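Walker-type atpase (Pyrococcus abyssi, PDB 2QEN) is of unknown cellular role but binds ADP and magnesium, and probably works as an archaeal ATPase of the P-loop class. Local coordinates at residues Phe95-Asn100 / Gly124-Glu129; Ser281-Asp286 / Tyr318-Asn323; Glu150-Phe155 / His178-Ile183; Glu80-Ile85 / Leu101-Leu106. The protein carries 1 engineered substitution. All blocks are in the same frame, centred on the assembly; numbering follows the deposited sequence.

Contact 1 (Phe95-Asn100 / Gly124-Glu129); sequences FKISLN and GEELGE
Ile97 and Leu127 form the closely packed half of this contact, their side chains crossing at about a right angle. CG1 of Ile97 rests 3.7 Å from CD2 of Leu127, and Ile97 CD1 lies 3.8 Å from Leu127 CD1, which sets the isoleucine arm against both methyls of the leucine. Leu127 CD2 also meets CB of Phe95, at 3.9 Å, whereas the phenylalanine ring leads off elsewhere. The other half is polar and on the solvent side. Glu126 holds CG anti to its backbone nitrogen (chi1 180°) and stays extended beyond it, carrying the carboxylate over to the loop. There OE2 accepts from Ser98 OG at 3.1 Å, on its syn side but 28° out of the carboxylate plane. A second bond to OE2, from Ser98 N at 3.3 Å, is straight but weak. OE1 lies beside carbon, 3.6 Å from Leu99 CB. Replacing Ile97 by an alanine would probably open a gap beside the Leu127 methyls, leaving Phe95 CB as their remaining apolar partner from the loop side. Around this joint, Ile97 also touches Phe91 and Gln92 of helix 88-95 and Leu123 of helix 113-127, while Phe95 and Leu127 both lean on Pro56, next to the edge strand 57-61; beyond Gly128, where helix 113-127 has ended, the chain enters strand 130-135.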
loop_
_atom_site.group_PDB
_atom_site.type_symbol
_atom_site.label_atom_id
_atom_site.label_comp_id
_atom_site.label_asym_id
_atom_site.label_seq_id
_atom_site.Cartn_x
_atom_site.Cartn_y
_atom_site.Cartn_z
ATOM N N PHE A 95 -3.617 1.757 -26.604
ATOM C CA PHE A 95 -2.881 3.012 -26.614
ATOM C C PHE A 95 -2.351 3.374 -27.993
ATOM O O PHE A 95 -1.675 4.381 -28.147
ATOM C CB PHE A 95 -1.773 2.993 -25.559
ATOM C CG PHE A 95 -2.292 2.876 -24.159
ATOM C CD1 PHE A 95 -3.032 3.917 -23.587
ATOM C CD2 PHE A 95 -2.071 1.722 -23.416
ATOM C CE1 PHE A 95 -3.536 3.809 -22.291
ATOM C CE2 PHE A 95 -2.562 1.607 -22.110
ATOM C CZ PHE A 95 -3.296 2.653 -21.549
ATOM N N LYS A 96 -2.683 2.555 -28.990
ATOM C CA LYS A 96 -2.314 2.807 -30.386
ATOM C C LYS A 96 -0.809 2.984 -30.548
ATOM O O LYS A 96 -0.339 4.035 -30.979
ATOM C CB LYS A 96 -3.100 3.998 -30.955
ATOM C CG LYS A 96 -4.615 3.810 -30.928
ATOM C CD LYS A 96 -5.126 2.967 -32.096
ATOM C CE LYS A 96 -6.564 2.518 -31.843
ATOM N NZ LYS A 96 -7.302 2.127 -33.089
ATOM N N ILE A 97 -0.069 1.941 -30.177
ATOM C CA ILE A 97 1.398 1.914 -30.247
ATOM C C ILE A 97 1.871 1.068 -31.431
ATOM O O ILE A 97 1.404 -0.055 -31.627
ATOM C CB ILE A 97 2.015 1.329 -28.947
ATOM C CG1 ILE A 97 1.655 2.194 -27.738
ATOM C CG2 ILE A 97 3.533 1.205 -29.075
ATOM C CD1 ILE A 97 1.677 1.456 -26.398
ATOM N N SER A 98 2.804 1.609 -32.208
ATOM C CA SER A 98 3.388 0.884 -33.336
ATOM C C SER A 98 4.644 0.094 -32.942
ATOM O O SER A 98 4.883 -0.997 -33.463
ATOM C CB SER A 98 3.688 1.846 -34.489
ATOM O OG SER A 98 4.499 2.920 -34.050
ATOM N N LEU A 99 5.436 0.653 -32.027
ATOM C CA LEU A 99 6.630 -0.015 -31.468
ATOM C C LEU A 99 6.372 -1.416 -30.918
ATOM O O LEU A 99 5.345 -1.664 -30.287
ATOM C CB LEU A 99 7.236 0.820 -30.336
ATOM C CG LEU A 99 8.424 1.763 -30.540
ATOM C CD1 LEU A 99 9.110 1.932 -29.194
ATOM C CD2 LEU A 99 9.428 1.263 -31.586
ATOM N N ASN A 100 7.317 -2.318 -31.160
ATOM C CA ASN A 100 7.326 -3.637 -30.541
ATOM C C ASN A 100 8.390 -3.692 -29.446
ATOM O O ASN A 100 9.373 -2.943 -29.479
ATOM C CB ASN A 100 7.601 -4.729 -31.578
ATOM C CG ASN A 100 6.421 -4.971 -32.518
ATOM O OD1 ASN A 100 5.259 -4.990 -32.098
ATOM N ND2 ASN A 100 6.722 -5.182 -33.798
ATOM N N GLY A 124 7.911 4.923 -24.045
ATOM C CA GLY A 124 7.548 6.210 -23.468
ATOM C C GLY A 124 7.749 7.373 -24.422
ATOM O O GLY A 124 6.964 8.321 -24.424
ATOM N N GLU A 125 8.806 7.295 -25.231
ATOM C CA GLU A 125 9.129 8.323 -26.222
ATOM C C GLU A 125 8.031 8.513 -27.248
ATOM O O GLU A 125 7.799 9.632 -27.704
ATOM C CB GLU A 125 10.427 7.984 -26.955
ATOM C CG GLU A 125 11.662 8.534 -26.292
ATOM C CD GLU A 125 12.955 8.039 -26.928
ATOM O OE1 GLU A 125 12.968 7.694 -28.135
ATOM O OE2 GLU A 125 13.969 8.006 -26.202
ATOM N N GLU A 126 7.385 7.417 -27.632
ATOM C CA GLU A 126 6.293 7.477 -28.583
ATOM C C GLU A 126 5.022 8.002 -27.917
ATOM O O GLU A 126 4.328 8.863 -28.478
ATOM C CB GLU A 126 6.037 6.114 -29.221
ATOM C CG GLU A 126 4.886 6.160 -30.216
ATOM C CD GLU A 126 4.694 4.883 -31.007
ATOM O OE1 GLU A 126 5.580 3.996 -30.956
ATOM O OE2 GLU A 126 3.652 4.776 -31.690
ATOM N N LEU A 127 4.738 7.486 -26.723
ATOM C CA LEU A 127 3.518 7.803 -25.990
ATOM C C LEU A 127 3.564 9.172 -25.316
ATOM O O LEU A 127 2.522 9.800 -25.094
ATOM C CB LEU A 127 3.249 6.724 -24.926
ATOM C CG LEU A 127 2.893 5.315 -25.405
ATOM C CD1 LEU A 127 3.332 4.263 -24.396
ATOM C CD2 LEU A 127 1.414 5.228 -25.646
ATOM N N GLY A 128 4.771 9.627 -24.993
ATOM C CA GLY A 128 4.958 10.809 -24.158
ATOM C C GLY A 128 5.648 10.398 -22.877
ATOM O O GLY A 128 6.695 10.951 -22.518
ATOM N N GLU A 129 5.084 9.369 -22.241
ATOM C CA GLU A 129 5.483 8.890 -20.926
ATOM C C GLU A 129 5.027 7.443 -20.772
ATOM O O GLU A 129 3.918 7.091 -21.200
ATOM C CB GLU A 129 4.727 9.705 -19.878
ATOM C CG GLU A 129 5.391 9.846 -18.560
ATOM C CD GLU A 129 4.926 11.090 -17.860
ATOM O OE1 GLU A 129 3.820 11.076 -17.284
ATOM O OE2 GLU A 129 5.676 12.093 -17.882
#

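Contact 2 (Ser281-Asp286 / Tyr318-Asn323); sequences SPRYVD and YALLEN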
loop_
_atom_site.group_PDB
_atom_site.type_symbol
_atom_site.label_atom_id
_atom_site.label_comp_id
_atom_site.label_asym_id
_atom_site.label_seq_id
_atom_site.Cartn_x
_atom_site.Cartn_y
_atom_site.Cartn_z
ATOM N N SER A 281 8.944 -11.216 16.955
ATOM C CA SER A 281 8.993 -11.091 18.394
ATOM C C SER A 281 7.573 -11.073 18.949
ATOM O O SER A 281 6.743 -10.301 18.479
ATOM C CB SER A 281 9.748 -9.820 18.794
ATOM O OG SER A 281 9.664 -9.594 20.187
ATOM N N PRO A 282 7.292 -11.919 19.963
ATOM C CA PRO A 282 5.992 -11.885 20.657
ATOM C C PRO A 282 5.722 -10.502 21.247
ATOM O O PRO A 282 4.561 -10.083 21.362
ATOM C CB PRO A 282 6.168 -12.909 21.788
ATOM C CG PRO A 282 7.280 -13.804 21.332
ATOM C CD PRO A 282 8.191 -12.951 20.520
ATOM N N ARG A 283 6.801 -9.816 21.619
ATOM C CA ARG A 283 6.757 -8.447 22.134
ATOM C C ARG A 283 5.944 -7.461 21.288
ATOM O O ARG A 283 5.182 -6.668 21.833
ATOM C CB ARG A 283 8.183 -7.926 22.332
ATOM C CG ARG A 283 8.659 -7.847 23.778
ATOM C CD ARG A 283 7.954 -8.821 24.703
ATOM N NE ARG A 283 8.704 -10.053 24.746
ATOM C CZ ARG A 283 8.182 -11.270 24.821
ATOM N NH1 ARG A 283 6.869 -11.467 24.868
ATOM N NH2 ARG A 283 9.002 -12.296 24.840
ATOM N N TYR A 284 6.109 -7.505 19.967
ATOM C CA TYR A 284 5.355 -6.623 19.051
ATOM C C TYR A 284 3.857 -6.653 19.311
ATOM O O TYR A 284 3.235 -5.614 19.415
ATOM C CB TYR A 284 5.605 -6.983 17.585
ATOM C CG TYR A 284 6.933 -6.543 17.020
ATOM C CD1 TYR A 284 7.366 -5.220 17.139
ATOM C CD2 TYR A 284 7.740 -7.443 16.320
ATOM C CE1 TYR A 284 8.584 -4.809 16.596
ATOM C CE2 TYR A 284 8.956 -7.049 15.780
ATOM C CZ TYR A 284 9.376 -5.731 15.924
ATOM O OH TYR A 284 10.585 -5.341 15.395
ATOM N N VAL A 285 3.291 -7.853 19.409
ATOM C CA VAL A 285 1.850 -8.018 19.619
ATOM C C VAL A 285 1.415 -7.606 21.030
ATOM O O VAL A 285 0.338 -7.030 21.208
ATOM C CB VAL A 285 1.375 -9.443 19.293
ATOM C CG1 VAL A 285 -0.140 -9.530 19.388
ATOM C CG2 VAL A 285 1.827 -9.831 17.899
ATOM N N ASP A 286 2.265 -7.903 22.010
ATOM C CA ASP A 286 2.083 -7.464 23.397
ATOM C C ASP A 286 1.992 -5.935 23.487
ATOM O O ASP A 286 1.144 -5.406 24.200
ATOM C CB ASP A 286 3.233 -7.965 24.278
ATOM C CG ASP A 286 3.129 -9.467 24.616
ATOM O OD1 ASP A 286 2.106 -10.122 24.313
ATOM O OD2 ASP A 286 4.095 -9.995 25.212
ATOM N N TYR A 318 12.449 0.998 22.794
ATOM C CA TYR A 318 12.575 2.085 21.833
ATOM C C TYR A 318 12.630 1.538 20.406
ATOM O O TYR A 318 11.934 2.042 19.514
ATOM C CB TYR A 318 13.807 2.965 22.124
ATOM C CG TYR A 318 13.986 4.087 21.115
ATOM C CD1 TYR A 318 13.360 5.326 21.292
ATOM C CD2 TYR A 318 14.764 3.905 19.971
ATOM C CE1 TYR A 318 13.510 6.363 20.354
ATOM C CE2 TYR A 318 14.915 4.926 19.024
ATOM C CZ TYR A 318 14.284 6.156 19.224
ATOM O OH TYR A 318 14.447 7.176 18.294
ATOM N N ALA A 319 13.463 0.512 20.208
ATOM C CA ALA A 319 13.609 -0.136 18.900
ATOM C C ALA A 319 12.290 -0.769 18.436
ATOM O O ALA A 319 11.866 -0.564 17.301
ATOM C CB ALA A 319 14.739 -1.159 18.937
ATOM N N LEU A 320 11.631 -1.495 19.332
ATOM C CA LEU A 320 10.344 -2.134 19.035
ATOM C C LEU A 320 9.272 -1.131 18.592
ATOM O O LEU A 320 8.584 -1.358 17.597
ATOM C CB LEU A 320 9.833 -2.956 20.238
ATOM C CG LEU A 320 10.656 -4.198 20.640
ATOM C CD1 LEU A 320 10.304 -4.724 22.022
ATOM C CD2 LEU A 320 10.556 -5.315 19.612
ATOM N N LEU A 321 9.147 -0.030 19.335
ATOM C CA LEU A 321 8.167 1.014 19.031
ATOM C C LEU A 321 8.489 1.743 17.717
ATOM O O LEU A 321 7.590 2.031 16.915
ATOM C CB LEU A 321 8.069 2.001 20.186
ATOM C CG LEU A 321 7.227 1.579 21.390
ATOM C CD1 LEU A 321 7.567 2.500 22.561
ATOM C CD2 LEU A 321 5.714 1.614 21.062
ATOM N N GLU A 322 9.769 2.021 17.500
ATOM C CA GLU A 322 10.229 2.617 16.241
ATOM C C GLU A 322 9.914 1.743 15.023
ATOM O O GLU A 322 9.453 2.254 14.001
ATOM C CB GLU A 322 11.720 2.954 16.310
ATOM C CG GLU A 322 12.065 4.376 16.834
ATOM C CD GLU A 322 10.990 5.058 17.716
ATOM O OE1 GLU A 322 10.803 4.693 18.918
ATOM O OE2 GLU A 322 10.358 6.005 17.197
ATOM N N ASN A 323 10.160 0.438 15.135
ATOM C CA ASN A 323 9.808 -0.526 14.085
ATOM C C ASN A 323 8.306 -0.579 13.770
ATOM O O ASN A 323 7.902 -0.575 12.613
ATOM C CB ASN A 323 10.316 -1.920 14.454
ATOM C CG ASN A 323 11.829 -2.048 14.327
ATOM O OD1 ASN A 323 12.410 -3.047 14.753
ATOM N ND2 ASN A 323 12.469 -1.047 13.724
#
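In the winged helix-turn-helix domain, of the kind found at the C-terminus of MCM proteins, Tyr284 and Leu320 join the first helix, 282-292, to helix 314-326, which, by its place as the third helix, probably corresponds to the recognition helix of DNA-binding relatives. The two short helical segments cross at -71° with their axes 10.4 Å apart. Leu320 is the central side chain: its CD2 sits over one face of the Tyr284 ring, 4.0 Å from the centroid, in a CH-pi contact. Its other methyl, CD1, lies 3.9 Å from CB of Arg283, and these two side chains run side by side in the same direction. Tyr284, with CG anti to its carbonyl carbon (chi1 -76°), also brings its ring edge to the helix backbone: Leu320 O lies in the plane of the ring at its edge, 3.6 Å from Tyr284 CE1. At its far end, Tyr284 OH gives a weak hydrogen bond of 3.0 Å to Asn323 OD1; its stronger partner is Arg280 NH2, from the end of helix 255-280. Ser281 caps the start of the first helix through a weak bond from Arg283 N to its OG, and Arg283 NH1 reaches one turn along the helix to form a salt bridge with Asp286 OD2 at 3.2 Å. The chemistry is therefore a buried carbon-to-ring seat with a polar end, where the positive charge of Arg280 would probably polarise the tyrosine hydroxyl and favour its donation to Asn323.

Contact 3 (Glu150-Phe155 / His178-Ile183); sequences ELLALF and HDFLKI
Phe180 swings its ring anti to the backbone nitrogen (chi1 167°) and Leu152 sends CG anti to its carbonyl carbon (chi1 -56°), and these torsions slide the two side chains past each other in opposite directions. They join two helices of the P-loop NTPase fold: helix 149-161, the connection of the beta-alpha-beta unit between strands 130-135 and 165-171, and helix 174-181, which follows the second of these strands. CD2 of Leu152 lies over a face of the Phe180 ring, 3.8 Å from the centroid and 19° off the normal, a CH-pi contact displaced toward CZ. The other methyl, CD1, approaches the helix backbone, 3.5 Å from Phe180 O. At the rim of the same ring Leu151 CB comes within 4.4 Å of CZ, near the ring plane. No hydrogen bond crosses between the helices here, and all five touching residues are buried. Both helices pack on the parallel sheet: Phe155 and Leu181 both touch Leu169 of strand 165-171, and the Phe155 ring meets that of Phe134 edge-to-face. Phe134 directly precedes the magnesium-binding pair Asp135 and Glu136; the side chain of Phe180 stands about 10 Å from that of Glu136, too far for a direct part in the site. Closer to the sheet, the edge of the Phe155 ring comes toward Phe180, with Phe155 CE2 4.5 Å from Phe180 CE2.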
loop_
_atom_site.group_PDB
_atom_site.type_symbol
_atom_site.label_atom_id
_atom_site.label_comp_id
_atom_site.label_asym_id
_atom_site.label_seq_id
_atom_site.Cartn_x
_atom_site.Cartn_y
_atom_site.Cartn_z
ATOM N N GLU A 150 20.582 -3.404 -6.301
ATOM C CA GLU A 150 20.474 -3.430 -7.756
ATOM C C GLU A 150 19.224 -2.683 -8.217
ATOM O O GLU A 150 19.240 -2.068 -9.278
ATOM C CB GLU A 150 20.436 -4.870 -8.286
ATOM C CG GLU A 150 21.657 -5.716 -7.964
ATOM C CD GLU A 150 21.494 -6.547 -6.694
ATOM O OE1 GLU A 150 20.629 -6.238 -5.840
ATOM O OE2 GLU A 150 22.235 -7.532 -6.556
ATOM N N LEU A 151 18.146 -2.737 -7.428
ATOM C CA LEU A 151 16.924 -1.973 -7.764
ATOM C C LEU A 151 17.100 -0.477 -7.532
ATOM O O LEU A 151 16.667 0.326 -8.344
ATOM C CB LEU A 151 15.670 -2.509 -7.059
ATOM C CG LEU A 151 15.017 -3.661 -7.822
ATOM C CD1 LEU A 151 14.167 -4.479 -6.906
ATOM C CD2 LEU A 151 14.198 -3.162 -9.024
ATOM N N LEU A 152 17.771 -0.111 -6.445
ATOM C CA LEU A 152 18.121 1.290 -6.193
ATOM C C LEU A 152 18.997 1.868 -7.311
ATOM O O LEU A 152 18.771 2.984 -7.750
ATOM C CB LEU A 152 18.814 1.439 -4.839
ATOM C CG LEU A 152 18.071 0.917 -3.604
ATOM C CD1 LEU A 152 18.940 1.044 -2.368
ATOM C CD2 LEU A 152 16.702 1.626 -3.416
ATOM N N ALA A 153 19.986 1.092 -7.763
ATOM C CA ALA A 153 20.835 1.466 -8.883
ATOM C C ALA A 153 20.025 1.624 -10.175
ATOM O O ALA A 153 20.197 2.603 -10.903
ATOM C CB ALA A 153 21.981 0.459 -9.059
ATOM N N LEU A 154 19.137 0.673 -10.448
ATOM C CA LEU A 154 18.229 0.763 -11.584
ATOM C C LEU A 154 17.384 2.026 -11.527
ATOM O O LEU A 154 17.233 2.701 -12.540
ATOM C CB LEU A 154 17.322 -0.480 -11.660
ATOM C CG LEU A 154 16.221 -0.532 -12.732
ATOM C CD1 LEU A 154 16.777 -0.604 -14.173
ATOM C CD2 LEU A 154 15.320 -1.702 -12.460
ATOM N N PHE A 155 16.827 2.331 -10.351
ATOM C CA PHE A 155 16.015 3.544 -10.148
ATOM C C PHE A 155 16.816 4.850 -10.364
ATOM O O PHE A 155 16.280 5.831 -10.882
ATOM C CB PHE A 155 15.363 3.573 -8.756
ATOM C CG PHE A 155 14.391 2.444 -8.483
ATOM C CD1 PHE A 155 13.702 1.810 -9.514
ATOM C CD2 PHE A 155 14.141 2.039 -7.164
ATOM C CE1 PHE A 155 12.806 0.771 -9.238
ATOM C CE2 PHE A 155 13.236 1.016 -6.876
ATOM C CZ PHE A 155 12.568 0.383 -7.898
ATOM N N HIS A 178 10.981 4.415 3.112
ATOM C CA HIS A 178 12.041 5.414 3.295
ATOM C C HIS A 178 13.385 4.775 3.679
ATOM O O HIS A 178 14.436 5.240 3.237
ATOM C CB HIS A 178 11.675 6.462 4.360
ATOM C CG HIS A 178 10.470 7.294 4.030
ATOM N ND1 HIS A 178 10.317 7.955 2.827
ATOM C CD2 HIS A 178 9.372 7.598 4.767
ATOM C CE1 HIS A 178 9.169 8.613 2.831
ATOM N NE2 HIS A 178 8.575 8.412 3.996
ATOM N N ASP A 179 13.351 3.732 4.507
ATOM C CA ASP A 179 14.570 3.035 4.930
ATOM C C ASP A 179 15.247 2.351 3.751
ATOM O O ASP A 179 16.454 2.421 3.620
ATOM C CB ASP A 179 14.284 1.990 6.025
ATOM C CG ASP A 179 14.379 2.554 7.432
ATOM O OD1 ASP A 179 14.692 3.753 7.600
ATOM O OD2 ASP A 179 14.144 1.775 8.387
ATOM N N PHE A 180 14.465 1.673 2.919
ATOM C CA PHE A 180 14.978 0.956 1.742
ATOM C C PHE A 180 15.664 1.891 0.736
ATOM O O PHE A 180 16.740 1.574 0.242
ATOM C CB PHE A 180 13.846 0.153 1.070
ATOM C CG PHE A 180 14.180 -0.365 -0.303
ATOM C CD1 PHE A 180 15.290 -1.192 -0.511
ATOM C CD2 PHE A 180 13.357 -0.058 -1.387
ATOM C CE1 PHE A 180 15.599 -1.686 -1.791
ATOM C CE2 PHE A 180 13.648 -0.538 -2.680
ATOM C CZ PHE A 180 14.778 -1.359 -2.879
ATOM N N LEU A 181 15.038 3.033 0.452
ATOM C CA LEU A 181 15.550 3.998 -0.536
ATOM C C LEU A 181 16.847 4.705 -0.100
ATOM O O LEU A 181 17.751 4.900 -0.925
ATOM C CB LEU A 181 14.464 5.017 -0.917
ATOM C CG LEU A 181 13.182 4.459 -1.557
ATOM C CD1 LEU A 181 12.185 5.578 -1.833
ATOM C CD2 LEU A 181 13.470 3.682 -2.846
ATOM N N LYS A 182 16.919 5.070 1.186
ATOM C CA LYS A 182 18.099 5.700 1.821
ATOM C C LYS A 182 18.607 6.945 1.105
ATOM O O LYS A 182 19.806 7.071 0.879
ATOM C CB LYS A 182 19.262 4.706 1.951
ATOM C CG LYS A 182 19.002 3.526 2.830
ATOM C CD LYS A 182 20.084 2.472 2.686
ATOM C CE LYS A 182 19.832 1.313 3.652
ATOM N NZ LYS A 182 19.249 1.758 4.959
ATOM N N ILE A 183 17.713 7.866 0.759
ATOM C CA ILE A 183 18.100 8.995 -0.093
ATOM C C ILE A 183 19.069 9.987 0.564
ATOM O O ILE A 183 19.576 10.887 -0.105
ATOM C CB ILE A 183 16.883 9.708 -0.747
ATOM C CG1 ILE A 183 16.028 10.425 0.302
ATOM C CG2 ILE A 183 16.063 8.708 -1.581
ATOM C CD1 ILE A 183 15.103 11.501 -0.294
#

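Contact 4 (Glu80-Ile85 / Leu101-Leu106); sequences ELQSTI and LKFLTL
Gln82 NE2 reaches from helix 74-84 to two backbone carbonyls of the facing loop. It donates to Leu106 O at 2.7 Å and to Phe103 O at 2.9 Å, both acceptors lying in the plane of the amide, which fixes its rotation. The chain is extended beyond CG, and that CG meets the Phe103 ring at its edge, 3.7 Å from CE1, with the amide and ring planes only 12° apart. An alanine at Gln82 would probably leave both loop carbonyls without this donor and set the turn 103-106 freer to shift. Three residues on, Ile85 divides its branches: CG2 packs on Leu104 CD2 at 3.7 Å and CD1 on Leu101 CD1 at the same distance, each pair crossing at about a right angle. Further out, Glu119 of helix 113-127 accepts from Phe103 N, Val116 of that helix supports the ring, and Phe88 lies against Leu101 and Leu104. On the inner side Leu81 and Ile85 rest on Ile58 of strand 57-61. The loop thus clasps a helix layered on the edge strand of a parallel sheet, the helix-on-sheet build of P-loop NTPase domains.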
loop_
_atom_site.group_PDB
_atom_site.type_symbol
_atom_site.label_atom_id
_atom_site.label_comp_id
_atom_site.label_asym_id
_atom_site.label_seq_id
_atom_site.Cartn_x
_atom_site.Cartn_y
_atom_site.Cartn_z
ATOM N N GLU A 80 7.788 -11.363 -14.326
ATOM C CA GLU A 80 6.609 -10.566 -13.904
ATOM C C GLU A 80 6.404 -9.275 -14.725
ATOM O O GLU A 80 5.280 -8.934 -15.073
ATOM C CB GLU A 80 6.648 -10.267 -12.394
ATOM C CG GLU A 80 5.399 -9.583 -11.829
ATOM C CD GLU A 80 4.148 -10.470 -11.811
ATOM O OE1 GLU A 80 4.270 -11.722 -11.754
ATOM O OE2 GLU A 80 3.027 -9.903 -11.831
ATOM N N LEU A 81 7.479 -8.558 -15.026
ATOM C CA LEU A 81 7.415 -7.445 -15.990
ATOM C C LEU A 81 6.874 -7.895 -17.352
ATOM O O LEU A 81 6.031 -7.217 -17.943
ATOM C CB LEU A 81 8.785 -6.806 -16.178
ATOM C CG LEU A 81 9.316 -5.892 -15.075
ATOM C CD1 LEU A 81 10.845 -5.872 -15.066
ATOM C CD2 LEU A 81 8.767 -4.488 -15.250
ATOM N N GLN A 82 7.366 -9.038 -17.830
ATOM C CA GLN A 82 6.922 -9.620 -19.090
ATOM C C GLN A 82 5.433 -9.953 -19.098
ATOM O O GLN A 82 4.723 -9.594 -20.042
ATOM C CB GLN A 82 7.728 -10.880 -19.415
ATOM C CG GLN A 82 9.151 -10.616 -19.909
ATOM C CD GLN A 82 9.945 -11.896 -20.091
ATOM O OE1 GLN A 82 9.851 -12.824 -19.288
ATOM N NE2 GLN A 82 10.729 -11.953 -21.154
ATOM N N SER A 83 4.962 -10.633 -18.051
ATOM C CA SER A 83 3.571 -11.084 -18.007
ATOM C C SER A 83 2.587 -9.948 -17.718
ATOM O O SER A 83 1.433 -10.021 -18.113
ATOM C CB SER A 83 3.385 -12.241 -17.018
ATOM O OG SER A 83 3.595 -11.821 -15.680
ATOM N N THR A 84 3.046 -8.900 -17.047
ATOM C CA THR A 84 2.176 -7.773 -16.713
ATOM C C THR A 84 1.878 -6.886 -17.924
ATOM O O THR A 84 0.791 -6.320 -18.034
ATOM C CB THR A 84 2.733 -6.933 -15.534
ATOM O OG1 THR A 84 2.931 -7.787 -14.400
ATOM C CG2 THR A 84 1.748 -5.866 -15.127
ATOM N N ILE A 85 2.845 -6.766 -18.823
ATOM C CA ILE A 85 2.651 -5.992 -20.048
ATOM C C ILE A 85 2.093 -6.836 -21.191
ATOM O O ILE A 85 1.842 -6.317 -22.275
ATOM C CB ILE A 85 3.947 -5.226 -20.476
ATOM C CG1 ILE A 85 3.607 -3.999 -21.339
ATOM C CG2 ILE A 85 4.950 -6.150 -21.145
ATOM C CD1 ILE A 85 4.736 -2.971 -21.405
ATOM N N LEU A 101 8.187 -4.577 -28.475
ATOM C CA LEU A 101 9.149 -4.765 -27.406
ATOM C C LEU A 101 9.940 -6.046 -27.615
ATOM O O LEU A 101 9.365 -7.143 -27.613
ATOM C CB LEU A 101 8.454 -4.781 -26.037
ATOM C CG LEU A 101 7.943 -3.459 -25.449
ATOM C CD1 LEU A 101 7.089 -3.728 -24.212
ATOM C CD2 LEU A 101 9.106 -2.527 -25.105
ATOM N N LYS A 102 11.254 -5.890 -27.795
ATOM C CA LYS A 102 12.172 -7.016 -27.974
ATOM C C LYS A 102 12.202 -7.960 -26.764
ATOM O O LYS A 102 12.213 -9.184 -26.932
ATOM C CB LYS A 102 13.587 -6.508 -28.295
ATOM C CG LYS A 102 14.638 -7.608 -28.469
ATOM C CD LYS A 102 15.755 -7.224 -29.435
ATOM C CE LYS A 102 16.676 -8.417 -29.678
ATOM N NZ LYS A 102 17.469 -8.308 -30.946
ATOM N N PHE A 103 12.190 -7.400 -25.554
ATOM C CA PHE A 103 12.438 -8.207 -24.359
ATOM C C PHE A 103 11.366 -9.276 -24.098
ATOM O O PHE A 103 11.585 -10.209 -23.336
ATOM C CB PHE A 103 12.759 -7.338 -23.120
ATOM C CG PHE A 103 11.549 -6.792 -22.403
ATOM C CD1 PHE A 103 10.923 -7.533 -21.398
ATOM C CD2 PHE A 103 11.048 -5.534 -22.718
ATOM C CE1 PHE A 103 9.797 -7.033 -20.721
ATOM C CE2 PHE A 103 9.927 -5.021 -22.049
ATOM C CZ PHE A 103 9.299 -5.778 -21.049
ATOM N N LEU A 104 10.226 -9.147 -24.768
ATOM C CA LEU A 104 9.124 -10.098 -24.611
ATOM C C LEU A 104 9.377 -11.439 -25.291
ATOM O O LEU A 104 8.808 -12.452 -24.881
ATOM C CB LEU A 104 7.804 -9.503 -25.115
ATOM C CG LEU A 104 7.244 -8.287 -24.379
ATOM C CD1 LEU A 104 5.888 -7.942 -24.972
ATOM C CD2 LEU A 104 7.127 -8.546 -22.882
ATOM N N THR A 105 10.225 -11.434 -26.323
ATOM C CA THR A 105 10.628 -12.654 -27.025
ATOM C C THR A 105 11.699 -13.408 -26.240
ATOM O O THR A 105 11.915 -14.615 -26.482
ATOM C CB THR A 105 11.214 -12.348 -28.427
ATOM O OG1 THR A 105 10.452 -11.323 -29.068
ATOM C CG2 THR A 105 11.196 -13.593 -29.304
ATOM N N LEU A 106 12.369 -12.691 -25.308
ATOM C CA LEU A 106 13.591 -13.210 -24.664
ATOM C C LEU A 106 13.301 -13.896 -23.334
ATOM O O LEU A 106 12.420 -13.461 -22.578
ATOM C CB LEU A 106 14.653 -12.075 -24.477
ATOM C CG LEU A 106 15.104 -11.359 -25.809
ATOM C CD1 LEU A 106 16.415 -10.494 -25.624
ATOM C CD2 LEU A 106 15.339 -12.406 -26.946
#

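Overall arrangement
Contacts 1 and 4 lie at the same end of the ATPase domain, their centres 15 Å apart: Asn100 runs straight into Leu101, so one loop is fastened first to the end of helix 113-127 and then to helix 74-84. Contact 3, 23 Å from contact 4 between centres, belongs to the helices packed on one face of the central sheet and comes nearest the nucleotide site, with Phe180 about 10 Å from the magnesium-binding Glu136. Contact 2 lies in the winged-helix domain, 48 Å from contact 1 between centres, yet its nearest atoms approach contact 3 to about 6 Å. There Asp179 pairs with Lys326 of helix 314-326, linking the two domains by a salt bridge.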